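Local coordinates for iron binding protein FbpA (PDB 1Q35) that binds ferric iron in the periplasm, probably handing it on for uptake into the cell, as a member of the bacterial solute-binding protein 1 family, at residues A[98-103]-A[269-274]; A[105-110]-A[217-222]; A[168-173]-A[311-316]. All blocks are in the same frame, centred on the assembly; numbering follows the deposited sequence.

Contact 1 of 3, residues A[98-103]-A[269-274]. With FMT (formic acid), chain C.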
loop_
_atom_site.group_PDB
_atom_site.type_symbol
_atom_site.label_atom_id
_atom_site.label_comp_id
_atom_site.label_asym_id
_atom_site.label_seq_id
_atom_site.Cartn_x
_atom_site.Cartn_y
_atom_site.Cartn_z
ATOM N N LEU A 98 -2.277 4.968 -9.019
ATOM C CA LEU A 98 -3.278 4.182 -9.735
ATOM C C LEU A 98 -4.432 3.728 -8.834
ATOM O O LEU A 98 -5.555 3.583 -9.308
ATOM C CB LEU A 98 -2.615 2.965 -10.376
ATOM C CG LEU A 98 -1.620 3.283 -11.495
ATOM C CD1 LEU A 98 -0.892 2.019 -11.914
ATOM C CD2 LEU A 98 -2.315 3.930 -12.693
ATOM N N THR A 99 -4.143 3.459 -7.560
ATOM C CA THR A 99 -5.183 3.207 -6.560
ATOM C C THR A 99 -4.764 3.831 -5.249
ATOM O O THR A 99 -3.594 4.142 -5.048
ATOM C CB THR A 99 -5.382 1.711 -6.295
ATOM O OG1 THR A 99 -4.167 1.176 -5.752
ATOM C CG2 THR A 99 -5.667 0.926 -7.568
ATOM N N THR A 100 -5.727 4.003 -4.347
ATOM C CA THR A 100 -5.410 4.223 -2.944
ATOM C C THR A 100 -5.893 3.037 -2.125
ATOM O O THR A 100 -6.742 2.255 -2.550
ATOM C CB THR A 100 -5.972 5.546 -2.369
ATOM O OG1 THR A 100 -7.404 5.512 -2.334
ATOM C CG2 THR A 100 -5.579 6.747 -3.220
ATOM N N ARG A 101 -5.298 2.918 -0.949
ATOM C CA ARG A 101 -5.600 1.862 0.001
ATOM C C ARG A 101 -5.463 2.460 1.388
ATOM O O ARG A 101 -4.699 3.407 1.592
ATOM C CB ARG A 101 -4.664 0.662 -0.183
ATOM C CG ARG A 101 -3.186 0.988 -0.187
ATOM C CD ARG A 101 -2.584 1.205 -1.576
ATOM N NE ARG A 101 -2.654 0.026 -2.434
ATOM C CZ ARG A 101 -1.825 -1.032 -2.399
ATOM N NH1 ARG A 101 -2.018 -2.018 -3.250
ATOM N NH2 ARG A 101 -0.817 -1.127 -1.546
ATOM N N ALA A 102 -6.220 1.923 2.332
ATOM C CA ALA A 102 -6.153 2.361 3.715
ATOM C C ALA A 102 -5.415 1.319 4.543
ATOM O O ALA A 102 -5.616 0.111 4.357
ATOM C CB ALA A 102 -7.553 2.561 4.274
ATOM N N ARG A 103 -4.568 1.763 5.467
ATOM C CA ARG A 103 -3.978 0.841 6.430
ATOM C C ARG A 103 -4.857 0.890 7.672
ATOM O O ARG A 103 -4.866 1.868 8.416
ATOM C CB ARG A 103 -2.510 1.167 6.715
ATOM C CG ARG A 103 -1.760 0.034 7.390
ATOM C CD ARG A 103 -0.285 -0.044 6.994
ATOM N NE ARG A 103 0.358 -1.250 7.519
ATOM C CZ ARG A 103 0.207 -2.474 7.011
ATOM N NH1 ARG A 103 0.806 -3.507 7.583
ATOM N NH2 ARG A 103 -0.542 -2.682 5.945
ATOM N N TYR A 269 -9.375 1.296 -3.817
ATOM C CA TYR A 269 -10.074 2.517 -4.192
ATOM C C TYR A 269 -9.476 3.053 -5.493
ATOM O O TYR A 269 -8.300 3.388 -5.527
ATOM C CB TYR A 269 -9.956 3.568 -3.086
ATOM C CG TYR A 269 -10.584 3.117 -1.784
ATOM C CD1 TYR A 269 -9.806 2.717 -0.703
ATOM C CD2 TYR A 269 -11.974 3.075 -1.642
ATOM C CE1 TYR A 269 -10.394 2.284 0.490
ATOM C CE2 TYR A 269 -12.568 2.647 -0.455
ATOM C CZ TYR A 269 -11.774 2.252 0.602
ATOM O OH TYR A 269 -12.348 1.820 1.779
ATOM N N PRO A 270 -10.250 3.129 -6.577
ATOM C CA PRO A 270 -9.726 3.743 -7.803
ATOM C C PRO A 270 -9.317 5.186 -7.561
ATOM O O PRO A 270 -9.918 5.859 -6.728
ATOM C CB PRO A 270 -10.915 3.696 -8.772
ATOM C CG PRO A 270 -11.830 2.692 -8.228
ATOM C CD PRO A 270 -11.635 2.658 -6.744
ATOM N N VAL A 271 -8.296 5.660 -8.270
ATOM C CA VAL A 271 -8.016 7.100 -8.291
ATOM C C VAL A 271 -8.959 7.847 -9.241
ATOM O O VAL A 271 -9.241 9.026 -9.034
ATOM C CB VAL A 271 -6.544 7.434 -8.650
ATOM C CG1 VAL A 271 -5.595 6.873 -7.596
ATOM C CG2 VAL A 271 -6.166 6.952 -10.050
ATOM N N LYS A 272 -9.450 7.168 -10.273
ATOM C CA LYS A 272 -10.274 7.823 -11.290
ATOM C C LYS A 272 -11.671 8.100 -10.746
ATOM O O LYS A 272 -12.341 7.199 -10.244
ATOM C CB LYS A 272 -10.358 6.967 -12.554
ATOM C CG LYS A 272 -11.109 7.634 -13.707
ATOM C CD LYS A 272 -10.973 6.834 -14.988
ATOM C CE LYS A 272 -11.983 7.264 -16.047
ATOM N NZ LYS A 272 -11.976 8.728 -16.290
ATOM N N GLU A 273 -12.098 9.355 -10.840
ATOM C CA GLU A 273 -13.421 9.762 -10.379
ATOM C C GLU A 273 -14.513 9.128 -11.233
ATOM O O GLU A 273 -14.349 8.943 -12.439
ATOM C CB GLU A 273 -13.553 11.287 -10.409
ATOM C CG GLU A 273 -12.665 11.993 -9.401
ATOM C CD GLU A 273 -12.890 13.491 -9.378
ATOM O OE1 GLU A 273 -13.784 13.948 -8.630
ATOM O OE2 GLU A 273 -12.176 14.208 -10.109
ATOM N N GLY A 274 -15.621 8.774 -10.587
ATOM C CA GLY A 274 -16.752 8.170 -11.271
ATOM C C GLY A 274 -16.695 6.657 -11.363
ATOM O O GLY A 274 -17.634 6.038 -11.857
HETATM C C FMT C . -0.104 -5.516 -3.124
HETATM O O1 FMT C . 0.224 -5.851 -4.362
HETATM O O2 FMT C . -0.971 -4.681 -2.943
HETATM O O HOH W 1 -8.510 6.642 -4.495
#
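An antiparallel strand pairing joins Thr99 and Thr100, on the long strand 96-108, to the two-residue strand 269-270. Thr100 and Tyr269 form the hydrogen-bonded pair: Thr100 N donates to Tyr269 O at 2.9 Å, and Tyr269 N returns a bond to Thr100 O at 3.1 Å. One step on, Thr99 and Pro270 make a non-hydrogen-bonded pair, where Thr99 CA lies 3.3 Å from Tyr269 O in a CA-H...O contact.

The side chains of Thr100 and Tyr269 cross at about a right angle, with Thr100 OG1 3.3 Å from Tyr269 CB. That hydroxyl sits between the backbone N and carbonyl carbon of its own residue (chi1 66°), where it meets a water at 2.7 Å; the water donates to Pro270 O, and Lys229 also bonds Thr100 OG1. Val271 rests both methyls on the Leu98 carbonyl, CG2 standing 3.5 Å from Leu98 O.

The Arg101 side chain leaves the backbone away from strand 269-270 and bends at chi2 and chi3. Its NH1 donates to O2 of a formic acid molecule, probably from the crystallisation liquor, at 2.9 Å, near the guanidinium plane, and also pairs with Glu268; Arg10 NE bonds the same molecule. Tyr142 and Tyr198, iron ligands in the metal-bound protein (no iron is present here), lie close to the Arg101 side chain, so this strand reaches the metal-binding cleft of a periplasmic binding protein fold.

Contact 2 of 3, residues A[105-110]-A[217-222]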
loop_
_atom_site.group_PDB
_atom_site.type_symbol
_atom_site.label_atom_id
_atom_site.label_comp_id
_atom_site.label_asym_id
_atom_site.label_seq_id
_atom_site.Cartn_x
_atom_site.Cartn_y
_atom_site.Cartn_z
ATOM N N ILE A 105 -7.276 -1.032 11.008
ATOM C CA ILE A 105 -7.169 -1.893 12.176
ATOM C C ILE A 105 -8.275 -2.933 12.096
ATOM O O ILE A 105 -9.457 -2.594 12.062
ATOM C CB ILE A 105 -7.275 -1.094 13.490
ATOM C CG1 ILE A 105 -6.154 -0.055 13.567
ATOM C CG2 ILE A 105 -7.220 -2.047 14.690
ATOM C CD1 ILE A 105 -6.253 0.882 14.741
ATOM N N TYR A 106 -7.877 -4.199 12.018
ATOM C CA TYR A 106 -8.818 -5.315 12.090
ATOM C C TYR A 106 -8.995 -5.724 13.539
ATOM O O TYR A 106 -8.031 -5.741 14.297
ATOM C CB TYR A 106 -8.300 -6.492 11.261
ATOM C CG TYR A 106 -8.241 -6.180 9.786
ATOM C CD1 TYR A 106 -7.028 -6.019 9.120
ATOM C CD2 TYR A 106 -9.404 -6.018 9.061
ATOM C CE1 TYR A 106 -6.993 -5.718 7.763
ATOM C CE2 TYR A 106 -9.376 -5.708 7.707
ATOM C CZ TYR A 106 -8.175 -5.561 7.065
ATOM O OH TYR A 106 -8.196 -5.253 5.723
ATOM N N THR A 107 -10.226 -6.044 13.932
ATOM C CA THR A 107 -10.487 -6.508 15.292
ATOM C C THR A 107 -11.247 -7.819 15.286
ATOM O O THR A 107 -11.954 -8.145 14.340
ATOM C CB THR A 107 -11.294 -5.479 16.091
ATOM O OG1 THR A 107 -12.486 -5.133 15.371
ATOM C CG2 THR A 107 -10.514 -4.179 16.293
ATOM N N SER A 108 -11.099 -8.567 16.371
ATOM C CA SER A 108 -11.856 -9.794 16.556
ATOM C C SER A 108 -13.340 -9.458 16.646
ATOM O O SER A 108 -13.740 -8.647 17.466
ATOM C CB SER A 108 -11.416 -10.489 17.839
ATOM O OG SER A 108 -12.298 -11.547 18.175
ATOM N N LYS A 109 -14.152 -10.087 15.807
ATOM C CA LYS A 109 -15.598 -9.935 15.883
ATOM C C LYS A 109 -16.115 -10.287 17.282
ATOM O O LYS A 109 -16.871 -9.521 17.871
ATOM C CB LYS A 109 -16.271 -10.818 14.828
ATOM C CG LYS A 109 -17.787 -10.712 14.779
ATOM C CD LYS A 109 -18.396 -11.702 13.789
ATOM C CE LYS A 109 -19.917 -11.626 13.798
ATOM N NZ LYS A 109 -20.549 -12.779 13.101
ATOM N N ASP A 110 -15.669 -11.430 17.803
ATOM C CA ASP A 110 -16.171 -11.974 19.067
ATOM C C ASP A 110 -15.568 -11.306 20.297
ATOM O O ASP A 110 -16.255 -11.105 21.295
ATOM C CB ASP A 110 -15.903 -13.491 19.142
ATOM C CG ASP A 110 -16.718 -14.281 18.137
ATOM O OD1 ASP A 110 -16.281 -15.388 17.756
ATOM O OD2 ASP A 110 -17.810 -13.886 17.686
ATOM N N ILE A 217 -13.464 -7.646 12.039
ATOM C CA ILE A 217 -14.157 -6.432 11.643
ATOM C C ILE A 217 -13.113 -5.454 11.112
ATOM O O ILE A 217 -12.053 -5.278 11.713
ATOM C CB ILE A 217 -14.908 -5.829 12.845
ATOM C CG1 ILE A 217 -16.064 -6.752 13.257
ATOM C CG2 ILE A 217 -15.424 -4.424 12.517
ATOM C CD1 ILE A 217 -16.602 -6.463 14.636
ATOM N N ILE A 218 -13.418 -4.829 9.978
ATOM C CA ILE A 218 -12.572 -3.767 9.438
ATOM C C ILE A 218 -12.923 -2.434 10.110
ATOM O O ILE A 218 -14.096 -2.067 10.216
ATOM C CB ILE A 218 -12.676 -3.692 7.879
ATOM C CG1 ILE A 218 -11.693 -2.660 7.321
ATOM C CG2 ILE A 218 -14.096 -3.374 7.400
ATOM C CD1 ILE A 218 -11.396 -2.823 5.853
ATOM N N ASN A 219 -11.904 -1.724 10.586
ATOM C CA ASN A 219 -12.101 -0.444 11.262
ATOM C C ASN A 219 -11.191 0.609 10.662
ATOM O O ASN A 219 -9.997 0.377 10.502
ATOM C CB ASN A 219 -11.789 -0.526 12.760
ATOM C CG ASN A 219 -12.565 -1.609 13.475
ATOM O OD1 ASN A 219 -13.665 -1.373 13.981
ATOM N ND2 ASN A 219 -11.980 -2.800 13.549
ATOM N N PHE A 220 -11.753 1.778 10.373
ATOM C CA PHE A 220 -11.004 2.914 9.851
ATOM C C PHE A 220 -10.731 3.872 11.004
ATOM O O PHE A 220 -11.661 4.503 11.520
ATOM C CB PHE A 220 -11.817 3.621 8.764
ATOM C CG PHE A 220 -12.182 2.735 7.620
ATOM C CD1 PHE A 220 -13.494 2.324 7.438
ATOM C CD2 PHE A 220 -11.216 2.308 6.719
ATOM C CE1 PHE A 220 -13.834 1.502 6.378
ATOM C CE2 PHE A 220 -11.552 1.486 5.654
ATOM C CZ PHE A 220 -12.860 1.077 5.486
ATOM N N PRO A 221 -9.480 3.971 11.449
ATOM C CA PRO A 221 -9.157 4.869 12.561
ATOM C C PRO A 221 -9.669 6.291 12.338
ATOM O O PRO A 221 -9.626 6.816 11.226
ATOM C CB PRO A 221 -7.632 4.805 12.613
ATOM C CG PRO A 221 -7.337 3.432 12.131
ATOM C CD PRO A 221 -8.288 3.230 10.992
ATOM N N SER A 222 -10.170 6.898 13.408
ATOM C CA SER A 222 -10.866 8.178 13.329
ATOM C C SER A 222 -10.418 9.127 14.438
ATOM O O SER A 222 -11.202 9.936 14.939
ATOM C CB SER A 222 -12.378 7.949 13.371
ATOM O OG SER A 222 -12.752 7.210 14.516
#
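Ile105 O accepts two N-H groups of Asn219: side-chain ND2 at 2.9 Å, and backbone N in a weak bond with a bent 129° angle at the hydrogen. The pairing is antiparallel, between strands 96-108 and 216-219 of the mixed sheet in this periplasmic binding protein fold, and the short strand segments run at 146° to each other. Ile105 with Asn219 and Thr107 with Ile217 are the hydrogen-bonded pairs; in the second, Ile217 N reaches Thr107 O at 2.8 Å and Thr107 N bonds back to Ile217 O. Between them, Tyr106 and Ile218 form a non-hydrogen-bonded pair, with Tyr106 CA 3.3 Å from Ile217 O in a CA-H...O contact.

On the face carrying Tyr106 and Ile218, the two side chains lie side by side and point the same way, Tyr106 CE2 standing 3.8 Å from Ile218 CG1. Tyr106 OH goes on to Asn196 O, which ties the ring to the end of strand 192-196. On the face of Ile105, Thr107 and Asn219, Ile105 CD1 meets Pro221 CG at 3.8 Å.

Leu115 N donates to Asn219 OD1, so both ends of the amide are held and its rotation is fixed. Ile105 O lies only 2° out of the amide plane, and ND2 also donates to Thr107 OG1 at 3.0 Å, a hydroxyl that is bonded to Gly113 O as well.

Contact 3 of 3, residues A[168-173]-A[311-316]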
loop_
_atom_site.group_PDB
_atom_site.type_symbol
_atom_site.label_atom_id
_atom_site.label_comp_id
_atom_site.label_asym_id
_atom_site.label_seq_id
_atom_site.Cartn_x
_atom_site.Cartn_y
_atom_site.Cartn_z
ATOM N N ALA A 168 5.493 -3.661 22.844
ATOM C CA ALA A 168 5.213 -4.274 24.139
ATOM C C ALA A 168 3.891 -5.033 24.152
ATOM O O ALA A 168 3.706 -5.956 24.957
ATOM C CB ALA A 168 5.202 -3.218 25.216
ATOM N N ASN A 169 2.972 -4.655 23.264
ATOM C CA ASN A 169 1.633 -5.236 23.220
ATOM C C ASN A 169 1.455 -6.380 22.226
ATOM O O ASN A 169 0.361 -6.931 22.111
ATOM C CB ASN A 169 0.600 -4.138 22.930
ATOM C CG ASN A 169 0.406 -3.195 24.100
ATOM O OD1 ASN A 169 0.831 -3.482 25.228
ATOM N ND2 ASN A 169 -0.254 -2.071 23.853
ATOM N N LEU A 170 2.516 -6.764 21.529
ATOM C CA LEU A 170 2.406 -7.816 20.527
ATOM C C LEU A 170 2.150 -9.178 21.169
ATOM O O LEU A 170 2.753 -9.521 22.198
ATOM C CB LEU A 170 3.656 -7.881 19.651
ATOM C CG LEU A 170 3.945 -6.618 18.832
ATOM C CD1 LEU A 170 5.175 -6.815 17.987
ATOM C CD2 LEU A 170 2.758 -6.191 17.965
ATOM N N ALA A 171 1.262 -9.943 20.542
ATOM C CA ALA A 171 0.888 -11.279 20.994
ATOM C C ALA A 171 1.886 -12.324 20.524
ATOM O O ALA A 171 1.958 -13.413 21.098
ATOM C CB ALA A 171 -0.495 -11.624 20.471
ATOM N N ARG A 172 2.621 -12.010 19.464
ATOM C CA ARG A 172 3.617 -12.909 18.905
ATOM C C ARG A 172 4.662 -12.098 18.145
ATOM O O ARG A 172 4.439 -10.931 17.792
ATOM C CB ARG A 172 2.955 -13.911 17.958
ATOM C CG ARG A 172 2.414 -13.297 16.676
ATOM C CD ARG A 172 1.696 -14.286 15.781
ATOM N NE ARG A 172 1.291 -13.671 14.521
ATOM C CZ ARG A 172 0.742 -14.329 13.509
ATOM N NH1 ARG A 172 0.503 -15.629 13.602
ATOM N NH2 ARG A 172 0.413 -13.680 12.405
ATOM N N LYS A 173 5.794 -12.726 17.874
ATOM C CA LYS A 173 6.838 -12.131 17.054
ATOM C C LYS A 173 6.263 -11.741 15.692
ATOM O O LYS A 173 5.556 -12.538 15.073
ATOM C CB LYS A 173 7.970 -13.145 16.868
ATOM C CG LYS A 173 9.165 -12.617 16.113
ATOM C CD LYS A 173 10.314 -13.618 16.145
ATOM C CE LYS A 173 11.378 -13.279 15.120
ATOM N NZ LYS A 173 12.022 -11.967 15.382
ATOM N N VAL A 311 14.086 0.566 18.356
ATOM C CA VAL A 311 13.242 -0.171 19.296
ATOM C C VAL A 311 13.350 -1.685 19.105
ATOM O O VAL A 311 12.795 -2.443 19.895
ATOM C CB VAL A 311 11.752 0.280 19.237
ATOM C CG1 VAL A 311 11.639 1.792 19.397
ATOM C CG2 VAL A 311 11.067 -0.184 17.968
ATOM N N LYS A 312 14.059 -2.113 18.065
ATOM C CA LYS A 312 14.214 -3.531 17.732
ATOM C C LYS A 312 12.833 -4.180 17.696
ATOM O O LYS A 312 12.547 -5.157 18.398
ATOM C CB LYS A 312 15.174 -4.236 18.702
ATOM C CG LYS A 312 16.611 -3.712 18.630
ATOM C CD LYS A 312 17.282 -4.053 17.303
ATOM C CE LYS A 312 18.751 -3.646 17.273
ATOM N NZ LYS A 312 18.942 -2.233 16.840
ATOM N N PHE A 313 11.980 -3.604 16.852
ATOM C CA PHE A 313 10.557 -3.912 16.833
ATOM C C PHE A 313 10.256 -5.395 16.655
ATOM O O PHE A 313 9.303 -5.907 17.244
ATOM C CB PHE A 313 9.852 -3.111 15.728
ATOM C CG PHE A 313 8.357 -3.179 15.804
ATOM C CD1 PHE A 313 7.648 -2.286 16.592
ATOM C CD2 PHE A 313 7.664 -4.154 15.117
ATOM C CE1 PHE A 313 6.282 -2.361 16.673
ATOM C CE2 PHE A 313 6.296 -4.234 15.200
ATOM C CZ PHE A 313 5.604 -3.329 15.971
ATOM N N ASP A 314 11.039 -6.061 15.819
ATOM C CA ASP A 314 10.772 -7.454 15.465
ATOM C C ASP A 314 11.357 -8.477 16.437
ATOM O O ASP A 314 11.087 -9.670 16.309
ATOM C CB ASP A 314 11.299 -7.749 14.066
ATOM C CG ASP A 314 10.530 -7.029 12.974
ATOM O OD1 ASP A 314 9.455 -6.433 13.240
ATOM O OD2 ASP A 314 10.937 -7.027 11.798
ATOM N N ASP A 315 12.158 -8.026 17.393
ATOM C CA ASP A 315 12.757 -8.927 18.374
ATOM C C ASP A 315 11.741 -9.264 19.469
ATOM O O ASP A 315 11.218 -8.372 20.138
ATOM C CB ASP A 315 13.999 -8.282 18.980
ATOM C CG ASP A 315 14.729 -9.207 19.924
ATOM O OD1 ASP A 315 15.689 -9.874 19.484
ATOM O OD2 ASP A 315 14.408 -9.324 21.119
ATOM N N PHE A 316 11.487 -10.558 19.661
ATOM C CA PHE A 316 10.474 -11.037 20.601
ATOM C C PHE A 316 11.116 -11.814 21.763
ATOM O O PHE A 316 10.447 -12.589 22.447
ATOM C CB PHE A 316 9.474 -11.925 19.847
ATOM C CG PHE A 316 8.127 -12.044 20.511
ATOM C CD1 PHE A 316 7.241 -10.974 20.517
ATOM C CD2 PHE A 316 7.736 -13.236 21.113
ATOM C CE1 PHE A 316 6.000 -11.084 21.123
ATOM C CE2 PHE A 316 6.493 -13.351 21.724
ATOM C CZ PHE A 316 5.623 -12.276 21.726
HETATM O O HOH W 2 13.192 -12.622 17.801
#
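The Phe316 ring lies flat against the backbone joining Arg172 to Lys173. Lys173 N stands 3.4 Å above the ring plane over its centre, and Arg172 C is at the same height but offset toward the rim, its nearest ring atom being Phe316 CE1. Leu170 O approaches the same ring differently, at its edge and in its plane, 3.8 Å from Phe316 CE1. Phe316 CG is anti to the backbone N (chi1 -157°), a setting that lays the ring along the 170-173 backbone.

Against this ring the Lys173 side chain slides past in the opposite direction, with Lys173 CB 3.6 Å from Phe316 CB. The chain is extended as far as chi3 and bends at chi4 (63°), bringing its ammonium group to Asp314 O, which Lys173 NZ meets at 2.6 Å. This short bond comes from above the carbonyl plane, 36° out of it, and so does not follow a lone pair. Lys173 NZ also donates to a water 2.8 Å away, to which Phe316 N donates in turn. The carboxylates of Asp314 and Asp315 are too distant for a salt bridge with Lys173; Asp314 instead spends its oxygens on Ser137 OG and Gly138 N.

Deeper in, Leu170 and Phe313 cross at about a right angle, Leu170 CD1 lying 4.0 Å from Phe313 CE2. Both also pack on Val135.

A Schellman motif at Lys312 ends helix 301-311, and a type I turn from Lys312 to Asp315, closed by Asp315 N to Lys312 O, redirects the chain. The contact thus packs the chain leaving that helix against the connection between helices 141-168 and 178-187, beside strand 133-134, whose Val133 bonds the backbone of Asn169 and Ala171.

How the contacts relate
Contacts 1 and 2 are buried and share strand 96-108, which pairs with 269-270 at one place and with 216-219 further along; Tyr269 OH of contact 1 packs on Phe220 CZ of contact 2 at 3.8 Å. Both rest on antiparallel backbone bonds, but contact 1 adds a water bridge and contact 2 a side-chain amide. Contact 3 is partly buried, joins two loops and has a lysine-to-carbonyl bond and ring packing in place of strand pairing. It lies across the chain's centre from contact 1, their nearest atoms about 9 Å apart. In sequence, contact 2 nests inside the loop closed by contact 1, whereas contact 3 crosses both.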